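Local coordinates for DNA polymerase III subunit beta (Pseudomonas aeruginosa, PDB 4TSZ), which tethers DNA polymerases and other proteins to DNA and so gives them processivity, at residues E[179-184]-E[357-362]; E[256-261]-E[340-345]; E[263-268]-E[308-313]; E[281-286]-E[324-329]; E[333-338]-E[351-356]. All coordinates share one frame; numbering follows the deposited sequence.

Contact 1: E[179-184]-E[357-362]; sequences AMCSLD and DDSAYV
M180 overlaps A360 with its CG methylene, which lies 3.7 Å from A360 CB, while the sulfur beyond sits alongside the same methyl. The two residues form a hydrogen-bonded pair of the antiparallel sheet that runs from the central into the C-terminal domain of this beta ring subunit: strand 177-184 closes one half of the sheet and strand 359-363 opens the other. M180 CG takes the hindered place between backbone N and carbonyl carbon (chi1 73°), which keeps the start of the chain over the neighbouring strand. M180 N donates to A360 O at 2.9 Å, and A360 N returns the bond to M180 O.

The opposite face of the sheet carries A179, C181, S359 and Y361. Here A179 CB meets the Y361 ring obliquely, 3.6 Å from CD1, and the phenol hydroxyl beyond is bonded to the carbonyl of R142. V362 packs on the bound peptide.

Next to S182 a water joins the pairing. S182 N donates to D358 O, and C181 CA makes a CH...O contact with the same carbonyl. The water donates a second hydrogen bond to D358 O at 2.7 Å and lies 2.6 Å from S182 OG, a hydroxyl also bonded to R169 NE.

Contact 2: E[256-261]-E[340-345]; sequences KLVVGD and FILSDS
K256 reaches along the end of the neighbouring strand and donates from NZ to S343 O at 2.8 Å, its CD and CE methylenes passing close to the same carbonyl. The chain runs extended until a final bend at chi4 (68°), which turns the ammonium onto this oxygen; the donor stands out of the carbonyl plane by 28°. Next to this bond, K256 and L342 form a hydrogen-bonded pair through their backbones, K256 N donating to L342 O at 2.8 Å and L342 N to K256 O.

Two residues on, V258 and F340 repeat the pattern with two straight backbone bonds. Their side chains share the inner face with L342: V258 CB lies 4.0 Å from F340 CB, and V258 CG2 approaches L342 CD1 at an angle across the strands. L257 and I341, a non-hydrogen-bonded pair, turn to the other, more open face, where L257 CD1 touches I341 CG1 at 3.8 Å.

Strand 256-261 is the outermost strand, within this chain, of the antiparallel sheet shared by the central and C-terminal domains, and strand 337-342 is its neighbour. Farther out, Y312 lies against K256 and V258 from the inner side, L317 and F321 of strand 317-322 back L342, and F340 leans on V351. S343, where the strand has already ended, touches D255, and in the turn that follows D344 OD1 accepts from S347 OG and N346 N.

Contact 3: E[263-268]-E[308-313]; sequences QQLREA and VQVEYN
V308 points toward helix 262-273 and spreads its two methyls over successive turns. CG2 meets A268 CB at 3.5 Å, the tighter of the two approaches, whereas CG1 faces one turn back along the helix, 3.9 Å from L265 CD2 and 4.2 Å from Q264 CB. The isopropyl group is turned with CG1 anti to the backbone N (chi1 -177°), and this rotation divides the methyls between A268 and the L265 side.

L265 comes at V308 from the side. Its CB leaves the helix roughly across the line between the segments, but the branched end swings nearer, and the two side chains meet at a slant through CD2. The same methyl continues toward V310 CG1, a looser contact at 4.4 Å.

No hydrogen bond links the segments, and apolar side chains make the contact on the buried side. In this C-terminal domain of the ring-forming beta subunit, the helix packs on one face of a four-stranded antiparallel sheet whose outermost strand on this side is 303-309. I294 and L292 of the adjoining strand 291-297 fill in beside A268, V308, L265 and V310, and L330 of helix 323-330 borders L265 as well.

At the exposed border Q264 OE1 lies 4.4 Å from Q309 O, too distant for a bond. Q309 itself packs against R104 of the second subunit, while on the outer surface of the helix Q263 NE2 makes a weak bond to E267 OE1.

Contact 4: E[281-286]-E[324-329]; sequences RGIRLQ and SYLLDV
R281 folds back on itself to reach S324, with consecutive bends at chi2 (-81°) and chi3 (-68°) that curl the arm and bring the guanidinium side-on to the serine hydroxyl. S324 OG swings out beside its own backbone N and meets that group at its edge. NE donates to OG at 2.7 Å and NH2 donates to the same oxygen at 3.0 Å, so a single hydroxyl oxygen receives two N-H groups. It lies only about 10° out of the guanidinium plane, and the bond from NE is the straighter of the two. Gripping one atom with two nitrogens fixes the rotation of the guanidinium, and the nearby positive charge would probably polarise the hydroxyl.

The outer nitrogen NH2 also comes within 4.3 Å of L327 CD1, one turn along the helix, a loose approach. A273 and S276 touch R281 from the end of helix 262-273 and the loop beyond it.

Deeper in, the chemistry turns apolar. I283 points toward the helix and its CD1 meets L326 CD1 at 4.0 Å, the two side chains slanting past one another; L285 CD2 approaches the same leucine methyl at 4.4 Å. F269 of helix 262-273 touches both I283 and L285, and F321 touches L326. Y325 and D328 look the other way, Y325 onto the bound peptide and D328 into a salt bridge with R177. Helix 323-330 thus lies beside helix 262-273 on the sheet containing strand 282-288, the two-helices-on-a-sheet layering of a DNA polymerase III beta-subunit domain.

Contact 5: E[333-338]-E[351-356]; sequences IGTEQV and VHEADN
E353 rises from its strand with CB 3.5 Å from T335 OG1, and CG stays alongside that hydroxyl before the chain runs out extended to its carboxylate. OE2 accepts from G334 N at 2.8 Å, met on its anti side but 28° out of the carboxylate plane, and it also takes a salt bridge from R142. OE1 uses its anti lone pair for N356 ND2 at 3.0 Å, an in-plane bond from the amide, which gives a second hydrogen to D355 OD1. Held at both oxygens, the carboxylate has little freedom to turn, and the nearby arginine would probably favour its charged form.

T335 links the two segments through its hydroxyl, which accepts from A354 N at 3.0 Å and donates to Q337 O at 2.6 Å. OG1 reaches both because it sits between the backbone N and carbonyl carbon (chi1 57°). A354 CB packs against Q337 CB at 3.7 Å.

On the buried side V338 CG2 touches V351 CG1 at 3.5 Å, and I333 CD1 lies over the H352 backbone. These residues belong to the open end of the hairpin of strands 337-342 and 349-353: L265 and L330 of helices 262-273 and 323-330 cover V338, V329 covers V351, and Y361 of strand 359-363 flanks I333 and V351.

Contacts 1, 2 and 5 hold neighbouring strands of one antiparallel sheet, in the order 177-184, 359-363, 349-353, 337-342, 256-261, and rely largely on hydrogen bonds. Contact 1 is buried at the junction between domains, whereas contact 2, with centres about 17 Å away, lies at the sheet's outer strand and adds a lysine bond. Contact 5 shares strand 337-342 with contact 2 and replaces regular pairing by side-chain bonds in its turns. Contacts 3 and 4 instead set two helices on the other sheet of the C-terminal domain: the first is buried and held by apolar side chains without a hydrogen bond between its segments, the second partly buried with an arginine grip at its edge. V329 of contact 4 reaches both Y361 and V351.

Contact 1: E[179-184]-E[357-362]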
# COMPACT_ATOMS: atom_id res chain seq x y z
N ALA E 179 24.07 -9.87 10.53
CA ALA E 179 23.28 -11.08 10.39
C ALA E 179 24.06 -12.08 9.53
O ALA E 179 24.67 -11.70 8.52
CB ALA E 179 21.94 -10.78 9.76
N MET E 180 24.08 -13.34 9.94
CA MET E 180 24.74 -14.40 9.20
C MET E 180 23.97 -15.71 9.26
O MET E 180 23.34 -16.02 10.28
CB MET E 180 26.22 -14.57 9.58
CG MET E 180 26.44 -15.19 10.93
SD MET E 180 28.16 -15.27 11.49
CE MET E 180 28.83 -16.29 10.29
N CYS E 181 23.96 -16.45 8.15
CA CYS E 181 23.28 -17.74 8.08
C CYS E 181 24.14 -18.71 7.29
O CYS E 181 24.66 -18.33 6.24
CB CYS E 181 21.88 -17.60 7.47
SG CYS E 181 20.86 -19.09 7.63
N SER E 182 24.35 -19.93 7.81
CA SER E 182 25.18 -20.96 7.17
C SER E 182 24.37 -22.22 6.93
O SER E 182 23.58 -22.62 7.79
CB SER E 182 26.39 -21.29 8.05
OG SER E 182 27.14 -20.14 8.40
N LEU E 183 24.55 -22.84 5.77
CA LEU E 183 23.88 -24.08 5.39
C LEU E 183 24.88 -25.01 4.72
O LEU E 183 25.61 -24.58 3.82
CB LEU E 183 22.67 -23.82 4.46
CG LEU E 183 21.45 -23.12 5.07
CD1 LEU E 183 20.38 -22.86 4.01
CD2 LEU E 183 20.87 -23.93 6.27
N ASP E 184 24.95 -26.28 5.17
CA ASP E 184 25.89 -27.23 4.58
C ASP E 184 25.32 -27.81 3.28
O ASP E 184 24.63 -28.83 3.28
CB ASP E 184 26.41 -28.28 5.59
CG ASP E 184 25.36 -29.12 6.27
OD1 ASP E 184 24.60 -28.57 7.10
OD2 ASP E 184 25.33 -30.35 6.03
N ASP E 357 22.86 -23.23 15.81
CA ASP E 357 23.77 -22.09 15.64
C ASP E 357 23.91 -21.67 14.16
O ASP E 357 24.74 -20.81 13.87
CB ASP E 357 25.15 -22.40 16.27
CG ASP E 357 25.16 -22.63 17.77
OD1 ASP E 357 24.20 -22.21 18.45
OD2 ASP E 357 26.16 -23.20 18.28
N ASP E 358 23.09 -22.25 13.24
CA ASP E 358 23.11 -21.94 11.78
C ASP E 358 22.93 -20.46 11.49
O ASP E 358 23.60 -19.94 10.60
CB ASP E 358 22.06 -22.76 10.99
CG ASP E 358 22.18 -24.28 11.12
OD1 ASP E 358 23.27 -24.77 11.52
OD2 ASP E 358 21.19 -24.97 10.79
N SER E 359 22.05 -19.79 12.25
CA SER E 359 21.83 -18.35 12.16
C SER E 359 22.48 -17.69 13.37
O SER E 359 22.40 -18.22 14.48
CB SER E 359 20.34 -18.03 12.12
OG SER E 359 19.75 -18.51 10.92
N ALA E 360 23.15 -16.55 13.15
CA ALA E 360 23.80 -15.78 14.20
C ALA E 360 23.61 -14.28 13.94
O ALA E 360 23.76 -13.82 12.81
CB ALA E 360 25.28 -16.14 14.31
N TYR E 361 23.20 -13.55 14.98
CA TYR E 361 22.91 -12.12 14.90
C TYR E 361 23.69 -11.38 15.94
O TYR E 361 23.69 -11.75 17.10
CB TYR E 361 21.41 -11.86 15.03
CG TYR E 361 20.61 -12.66 14.02
CD1 TYR E 361 20.44 -12.21 12.72
CD2 TYR E 361 20.11 -13.92 14.35
CE1 TYR E 361 19.78 -12.98 11.76
CE2 TYR E 361 19.44 -14.70 13.40
CZ TYR E 361 19.28 -14.23 12.11
OH TYR E 361 18.60 -14.97 11.18
N VAL E 362 24.39 -10.33 15.51
CA VAL E 362 25.24 -9.52 16.39
C VAL E 362 24.70 -8.10 16.44
O VAL E 362 24.44 -7.53 15.38
CB VAL E 362 26.71 -9.58 15.92
CG1 VAL E 362 27.63 -8.82 16.87
CG2 VAL E 362 27.19 -11.03 15.76
O HOH W 1 26.04 -18.87 10.35

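Contact 2: E[256-261]-E[340-345]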
# COMPACT_ATOMS: atom_id res chain seq x y z
N LYS E 256 26.82 -14.45 29.74
CA LYS E 256 25.43 -14.35 30.18
C LYS E 256 24.48 -14.95 29.16
O LYS E 256 24.22 -14.35 28.11
CB LYS E 256 25.09 -12.88 30.53
CG LYS E 256 25.98 -12.31 31.63
CD LYS E 256 25.72 -10.82 31.88
CE LYS E 256 26.50 -10.30 33.07
NZ LYS E 256 27.97 -10.27 32.82
N LEU E 257 23.99 -16.17 29.44
CA LEU E 257 23.05 -16.85 28.55
C LEU E 257 21.61 -16.63 28.99
O LEU E 257 21.21 -16.99 30.09
CB LEU E 257 23.37 -18.35 28.34
CG LEU E 257 22.34 -19.22 27.56
CD1 LEU E 257 22.12 -18.73 26.11
CD2 LEU E 257 22.75 -20.67 27.55
N VAL E 258 20.84 -16.00 28.10
CA VAL E 258 19.44 -15.67 28.33
C VAL E 258 18.61 -16.46 27.33
O VAL E 258 18.89 -16.45 26.13
CB VAL E 258 19.18 -14.14 28.22
CG1 VAL E 258 17.74 -13.78 28.57
CG2 VAL E 258 20.14 -13.35 29.10
N VAL E 259 17.61 -17.18 27.84
CA VAL E 259 16.65 -17.92 27.03
C VAL E 259 15.30 -17.28 27.33
O VAL E 259 14.87 -17.24 28.48
CB VAL E 259 16.65 -19.45 27.24
CG1 VAL E 259 15.62 -20.13 26.33
CG2 VAL E 259 18.04 -20.05 27.02
N GLY E 260 14.68 -16.73 26.29
CA GLY E 260 13.39 -16.08 26.41
C GLY E 260 12.43 -16.51 25.32
O GLY E 260 12.83 -17.15 24.35
N ASP E 261 11.16 -16.16 25.51
CA ASP E 261 10.11 -16.44 24.54
C ASP E 261 10.19 -15.35 23.48
O ASP E 261 10.11 -14.16 23.81
CB ASP E 261 8.73 -16.46 25.23
CG ASP E 261 7.61 -16.86 24.29
OD1 ASP E 261 7.40 -18.07 24.11
OD2 ASP E 261 6.98 -15.97 23.69
N PHE E 340 19.91 -15.24 23.79
CA PHE E 340 20.68 -13.99 23.81
C PHE E 340 21.93 -14.32 24.62
O PHE E 340 21.83 -14.90 25.71
CB PHE E 340 19.90 -12.85 24.48
CG PHE E 340 18.93 -12.14 23.57
CD1 PHE E 340 17.70 -12.71 23.24
CD2 PHE E 340 19.23 -10.88 23.06
CE1 PHE E 340 16.80 -12.04 22.40
CE2 PHE E 340 18.32 -10.21 22.24
CZ PHE E 340 17.12 -10.79 21.91
N ILE E 341 23.10 -14.04 24.06
CA ILE E 341 24.38 -14.27 24.72
C ILE E 341 25.04 -12.91 24.88
O ILE E 341 25.36 -12.25 23.89
CB ILE E 341 25.26 -15.35 24.02
CG1 ILE E 341 24.49 -16.70 23.91
CG2 ILE E 341 26.59 -15.54 24.77
CD1 ILE E 341 24.96 -17.67 22.79
N LEU E 342 25.14 -12.45 26.13
CA LEU E 342 25.68 -11.14 26.47
C LEU E 342 26.90 -11.26 27.37
O LEU E 342 27.21 -12.35 27.86
CB LEU E 342 24.58 -10.31 27.17
CG LEU E 342 23.27 -10.13 26.39
CD1 LEU E 342 22.08 -10.36 27.28
CD2 LEU E 342 23.21 -8.76 25.73
N SER E 343 27.59 -10.13 27.57
CA SER E 343 28.75 -10.04 28.45
C SER E 343 28.63 -8.76 29.29
O SER E 343 28.05 -8.83 30.37
CB SER E 343 30.06 -10.15 27.67
OG SER E 343 30.18 -9.13 26.70
N ASP E 344 29.11 -7.61 28.78
CA ASP E 344 29.04 -6.33 29.49
C ASP E 344 28.24 -5.27 28.71
O ASP E 344 27.85 -5.51 27.57
CB ASP E 344 30.45 -5.83 29.87
CG ASP E 344 31.42 -5.73 28.71
OD1 ASP E 344 31.23 -4.84 27.86
OD2 ASP E 344 32.40 -6.51 28.68
N SER E 345 28.03 -4.09 29.33
CA SER E 345 27.27 -2.97 28.78
C SER E 345 27.87 -2.34 27.51
O SER E 345 27.14 -1.68 26.76
CB SER E 345 27.02 -1.91 29.84
OG SER E 345 28.21 -1.22 30.20

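Contact 3: E[263-268]-E[308-313]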
# COMPACT_ATOMS: atom_id res chain seq x y z
N GLN E 263 8.04 -14.40 21.08
CA GLN E 263 6.81 -13.60 21.03
C GLN E 263 6.69 -12.61 22.19
O GLN E 263 6.37 -11.45 21.94
CB GLN E 263 5.57 -14.49 20.99
CG GLN E 263 5.10 -14.82 19.58
CD GLN E 263 3.74 -15.47 19.54
OE1 GLN E 263 3.53 -16.44 18.84
NE2 GLN E 263 2.77 -14.91 20.25
N GLN E 264 6.96 -13.06 23.43
CA GLN E 264 6.90 -12.20 24.61
C GLN E 264 7.89 -11.04 24.51
O GLN E 264 7.53 -9.91 24.81
CB GLN E 264 7.18 -13.00 25.89
CG GLN E 264 6.03 -13.88 26.36
CD GLN E 264 6.27 -14.34 27.77
OE1 GLN E 264 7.12 -15.19 28.04
NE2 GLN E 264 5.56 -13.75 28.72
N LEU E 265 9.13 -11.33 24.06
CA LEU E 265 10.16 -10.32 23.88
C LEU E 265 9.80 -9.35 22.78
O LEU E 265 9.93 -8.15 22.97
CB LEU E 265 11.55 -10.94 23.67
CG LEU E 265 12.15 -11.66 24.89
CD1 LEU E 265 13.31 -12.55 24.49
CD2 LEU E 265 12.60 -10.66 25.97
N ARG E 266 9.31 -9.87 21.63
CA ARG E 266 8.89 -9.05 20.50
C ARG E 266 7.76 -8.10 20.89
O ARG E 266 7.83 -6.92 20.54
CB ARG E 266 8.53 -9.90 19.26
CG ARG E 266 8.33 -9.02 18.01
CD ARG E 266 7.20 -9.47 17.09
NE ARG E 266 5.87 -9.53 17.72
CZ ARG E 266 5.01 -8.51 17.81
NH1 ARG E 266 5.35 -7.31 17.38
NH2 ARG E 266 3.81 -8.69 18.35
N GLU E 267 6.75 -8.61 21.63
CA GLU E 267 5.59 -7.82 22.08
C GLU E 267 5.98 -6.71 23.04
O GLU E 267 5.52 -5.57 22.88
CB GLU E 267 4.50 -8.72 22.69
CG GLU E 267 3.73 -9.51 21.65
CD GLU E 267 3.16 -10.85 22.10
OE1 GLU E 267 2.66 -11.60 21.23
OE2 GLU E 267 3.24 -11.16 23.31
N ALA E 268 6.85 -7.03 24.02
CA ALA E 268 7.36 -6.08 25.01
C ALA E 268 8.24 -5.02 24.35
O ALA E 268 8.12 -3.84 24.71
CB ALA E 268 8.13 -6.81 26.09
N VAL E 308 9.78 -8.76 31.64
CA VAL E 308 9.63 -10.03 30.93
C VAL E 308 10.38 -11.13 31.68
O VAL E 308 11.56 -10.96 32.00
CB VAL E 308 10.08 -9.94 29.44
CG1 VAL E 308 9.83 -11.26 28.71
CG2 VAL E 308 9.39 -8.79 28.72
N GLN E 309 9.70 -12.25 31.94
CA GLN E 309 10.31 -13.41 32.58
C GLN E 309 11.19 -14.10 31.55
O GLN E 309 10.77 -14.32 30.42
CB GLN E 309 9.26 -14.37 33.15
CG GLN E 309 8.75 -13.97 34.52
CD GLN E 309 7.78 -14.99 35.06
OE1 GLN E 309 6.56 -14.87 34.91
NE2 GLN E 309 8.31 -16.02 35.70
N VAL E 310 12.45 -14.38 31.92
CA VAL E 310 13.43 -15.04 31.05
C VAL E 310 14.14 -16.15 31.83
O VAL E 310 14.12 -16.14 33.06
CB VAL E 310 14.46 -14.03 30.45
CG1 VAL E 310 13.81 -13.07 29.45
CG2 VAL E 310 15.24 -13.27 31.53
N GLU E 311 14.78 -17.10 31.13
CA GLU E 311 15.59 -18.15 31.76
C GLU E 311 16.99 -17.55 31.84
O GLU E 311 17.69 -17.44 30.82
CB GLU E 311 15.61 -19.44 30.92
CG GLU E 311 14.38 -20.32 31.07
CD GLU E 311 14.32 -21.51 30.13
OE1 GLU E 311 15.39 -22.11 29.84
OE2 GLU E 311 13.20 -21.86 29.68
N TYR E 312 17.34 -17.05 33.04
CA TYR E 312 18.64 -16.44 33.31
C TYR E 312 19.04 -16.57 34.77
O TYR E 312 18.26 -16.24 35.67
CB TYR E 312 18.72 -14.97 32.84
CG TYR E 312 20.06 -14.34 33.14
CD1 TYR E 312 21.21 -14.73 32.45
CD2 TYR E 312 20.20 -13.41 34.17
CE1 TYR E 312 22.46 -14.21 32.78
CE2 TYR E 312 21.45 -12.86 34.49
CZ TYR E 312 22.57 -13.27 33.78
OH TYR E 312 23.80 -12.74 34.09
N ASN E 313 20.27 -17.03 35.00
CA ASN E 313 20.90 -17.16 36.30
C ASN E 313 22.33 -16.62 36.16
O ASN E 313 23.12 -17.14 35.37
CB ASN E 313 20.89 -18.62 36.80

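Contact 4: E[281-286]-E[324-329]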
# COMPACT_ATOMS: atom_id res chain seq x y z
N ARG E 281 15.88 5.60 18.88
CA ARG E 281 15.22 4.31 19.19
C ARG E 281 15.84 3.51 20.35
O ARG E 281 15.77 2.29 20.37
CB ARG E 281 15.11 3.48 17.89
CG ARG E 281 14.32 4.20 16.78
CD ARG E 281 12.82 4.07 16.97
NE ARG E 281 12.39 2.68 16.77
CZ ARG E 281 11.19 2.19 17.02
NH1 ARG E 281 10.24 2.97 17.54
NH2 ARG E 281 10.91 0.92 16.76
N GLY E 282 16.43 4.23 21.30
CA GLY E 282 17.11 3.64 22.44
C GLY E 282 16.18 3.13 23.52
O GLY E 282 15.21 3.80 23.90
N ILE E 283 16.48 1.92 24.00
CA ILE E 283 15.80 1.28 25.12
C ILE E 283 16.85 0.83 26.11
O ILE E 283 18.01 0.61 25.73
CB ILE E 283 14.83 0.13 24.71
CG1 ILE E 283 15.56 -1.04 24.00
CG2 ILE E 283 13.62 0.66 23.93
CD1 ILE E 283 14.85 -2.35 24.03
N ARG E 284 16.47 0.73 27.37
CA ARG E 284 17.35 0.27 28.43
C ARG E 284 16.88 -1.10 28.90
O ARG E 284 15.69 -1.30 29.17
CB ARG E 284 17.41 1.27 29.58
CG ARG E 284 18.43 0.89 30.67
CD ARG E 284 18.27 1.76 31.90
NE ARG E 284 17.00 1.51 32.58
CZ ARG E 284 16.57 2.19 33.64
NH1 ARG E 284 17.30 3.18 34.15
NH2 ARG E 284 15.40 1.90 34.19
N LEU E 285 17.82 -2.04 28.98
CA LEU E 285 17.60 -3.40 29.43
C LEU E 285 18.26 -3.57 30.80
O LEU E 285 19.40 -3.14 31.00
CB LEU E 285 18.23 -4.37 28.42
CG LEU E 285 17.33 -5.13 27.43
CD1 LEU E 285 16.20 -4.29 26.88
CD2 LEU E 285 18.15 -5.73 26.30
N GLN E 286 17.52 -4.15 31.76
CA GLN E 286 18.05 -4.47 33.08
C GLN E 286 17.81 -5.94 33.31
O GLN E 286 16.67 -6.36 33.52
CB GLN E 286 17.45 -3.59 34.18
CG GLN E 286 18.00 -2.17 34.17
CD GLN E 286 17.31 -1.25 35.16
OE1 GLN E 286 17.89 -0.26 35.62
NE2 GLN E 286 16.05 -1.53 35.50
N SER E 324 14.70 -1.10 17.33
CA SER E 324 14.44 -1.51 15.95
C SER E 324 15.41 -2.62 15.55
O SER E 324 14.98 -3.57 14.91
CB SER E 324 14.53 -0.32 15.00
OG SER E 324 13.54 0.65 15.32
N TYR E 325 16.69 -2.54 15.98
CA TYR E 325 17.70 -3.58 15.69
C TYR E 325 17.34 -4.90 16.35
O TYR E 325 17.52 -5.96 15.74
CB TYR E 325 19.12 -3.14 16.12
CG TYR E 325 19.73 -1.97 15.36
CD1 TYR E 325 19.17 -1.52 14.16
CD2 TYR E 325 20.88 -1.35 15.81
CE1 TYR E 325 19.73 -0.46 13.46
CE2 TYR E 325 21.45 -0.28 15.12
CZ TYR E 325 20.88 0.15 13.94
OH TYR E 325 21.44 1.21 13.27
N LEU E 326 16.79 -4.85 17.59
CA LEU E 326 16.36 -6.05 18.31
C LEU E 326 15.11 -6.66 17.68
O LEU E 326 15.05 -7.88 17.50
CB LEU E 326 16.15 -5.78 19.81
CG LEU E 326 17.36 -5.25 20.62
CD1 LEU E 326 16.99 -5.07 22.06
CD2 LEU E 326 18.57 -6.20 20.53
N LEU E 327 14.14 -5.80 17.27
CA LEU E 327 12.91 -6.22 16.60
C LEU E 327 13.21 -6.87 15.24
O LEU E 327 12.61 -7.89 14.89
CB LEU E 327 11.89 -5.07 16.49
CG LEU E 327 11.20 -4.69 17.80
CD1 LEU E 327 10.64 -3.28 17.74
CD2 LEU E 327 10.11 -5.72 18.17
N ASP E 328 14.20 -6.32 14.52
CA ASP E 328 14.65 -6.88 13.24
C ASP E 328 15.13 -8.32 13.40
O ASP E 328 14.76 -9.18 12.60
CB ASP E 328 15.78 -6.04 12.64
CG ASP E 328 15.37 -4.71 12.07
OD1 ASP E 328 14.16 -4.50 11.86
OD2 ASP E 328 16.26 -3.87 11.85
N VAL E 329 15.93 -8.58 14.46
CA VAL E 329 16.45 -9.91 14.77
C VAL E 329 15.31 -10.87 15.12
O VAL E 329 15.25 -11.97 14.57
CB VAL E 329 17.54 -9.87 15.87
CG1 VAL E 329 17.91 -11.28 16.33
CG2 VAL E 329 18.78 -9.12 15.40

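Contact 5: E[333-338]-E[351-356]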
# COMPACT_ATOMS: atom_id res chain seq x y z
N ILE E 333 13.84 -14.88 13.70
CA ILE E 333 14.02 -16.08 14.53
C ILE E 333 12.78 -16.99 14.29
O ILE E 333 11.65 -16.57 14.51
CB ILE E 333 14.22 -15.71 16.03
CG1 ILE E 333 15.53 -14.88 16.29
CG2 ILE E 333 14.08 -16.94 16.99
CD1 ILE E 333 16.91 -15.63 16.15
N GLY E 334 13.02 -18.21 13.81
CA GLY E 334 11.97 -19.18 13.47
C GLY E 334 11.51 -20.08 14.60
O GLY E 334 10.46 -20.73 14.48
N THR E 335 12.28 -20.13 15.70
CA THR E 335 11.93 -20.91 16.88
C THR E 335 11.14 -20.06 17.88
O THR E 335 11.24 -18.83 17.92
CB THR E 335 13.18 -21.54 17.52
OG1 THR E 335 14.11 -20.51 17.85
CG2 THR E 335 13.84 -22.58 16.63
N GLU E 336 10.34 -20.75 18.68
CA GLU E 336 9.50 -20.23 19.76
C GLU E 336 10.35 -19.55 20.84
O GLU E 336 9.95 -18.53 21.40
CB GLU E 336 8.77 -21.41 20.37
CG GLU E 336 7.57 -21.04 21.18
CD GLU E 336 6.78 -22.29 21.47
OE1 GLU E 336 5.94 -22.66 20.62
OE2 GLU E 336 7.05 -22.94 22.51
N GLN E 337 11.52 -20.14 21.13
CA GLN E 337 12.48 -19.60 22.09
C GLN E 337 13.64 -18.96 21.35
O GLN E 337 13.95 -19.32 20.20
CB GLN E 337 12.98 -20.69 23.05
CG GLN E 337 11.94 -21.12 24.08
CD GLN E 337 12.53 -21.99 25.15
OE1 GLN E 337 13.18 -23.00 24.88
NE2 GLN E 337 12.30 -21.63 26.40
N VAL E 338 14.27 -17.99 22.00
CA VAL E 338 15.39 -17.24 21.46
C VAL E 338 16.50 -17.17 22.50
O VAL E 338 16.23 -17.02 23.70
CB VAL E 338 14.94 -15.87 20.87
CG1 VAL E 338 14.27 -14.97 21.90
CG2 VAL E 338 16.09 -15.15 20.19
N VAL E 351 22.79 -13.35 19.15
CA VAL E 351 21.45 -13.94 19.13
C VAL E 351 21.40 -15.15 18.20
O VAL E 351 21.94 -15.12 17.10
CB VAL E 351 20.35 -12.88 18.81
CG1 VAL E 351 18.95 -13.43 19.10
CG2 VAL E 351 20.57 -11.58 19.59
N HIS E 352 20.74 -16.22 18.67
CA HIS E 352 20.55 -17.46 17.93
C HIS E 352 19.13 -17.97 18.11
O HIS E 352 18.46 -17.60 19.08
CB HIS E 352 21.47 -18.56 18.48
CG HIS E 352 22.94 -18.36 18.31
ND1 HIS E 352 23.51 -18.24 17.05
CD2 HIS E 352 23.92 -18.36 19.24
CE1 HIS E 352 24.81 -18.12 17.26
NE2 HIS E 352 25.11 -18.19 18.56
N GLU E 353 18.74 -18.92 17.25
CA GLU E 353 17.50 -19.68 17.41
C GLU E 353 17.76 -20.63 18.59
O GLU E 353 18.91 -20.83 18.97
CB GLU E 353 17.19 -20.49 16.14
CG GLU E 353 16.76 -19.64 14.97
CD GLU E 353 16.10 -20.37 13.81
OE1 GLU E 353 16.49 -21.52 13.51
OE2 GLU E 353 15.21 -19.76 13.18
N ALA E 354 16.69 -21.18 19.19
CA ALA E 354 16.78 -22.04 20.36
C ALA E 354 17.58 -23.32 20.18
O ALA E 354 18.33 -23.69 21.09
CB ALA E 354 15.39 -22.38 20.88
N ASP E 355 17.41 -24.01 19.04
CA ASP E 355 17.97 -25.35 18.81
C ASP E 355 19.18 -25.50 17.88
O ASP E 355 19.63 -26.63 17.66
CB ASP E 355 16.84 -26.33 18.40
CG ASP E 355 16.13 -25.99 17.09
OD1 ASP E 355 16.40 -24.91 16.51
OD2 ASP E 355 15.28 -26.81 16.66
N ASN E 356 19.69 -24.40 17.31
CA ASN E 356 20.82 -24.46 16.38
C ASN E 356 21.62 -23.15 16.32
O ASN E 356 21.11 -22.10 16.71
CB ASN E 356 20.34 -24.87 14.97
CG ASN E 356 19.55 -23.79 14.27
OD1 ASN E 356 20.11 -23.01 13.50
ND2 ASN E 356 18.26 -23.67 14.55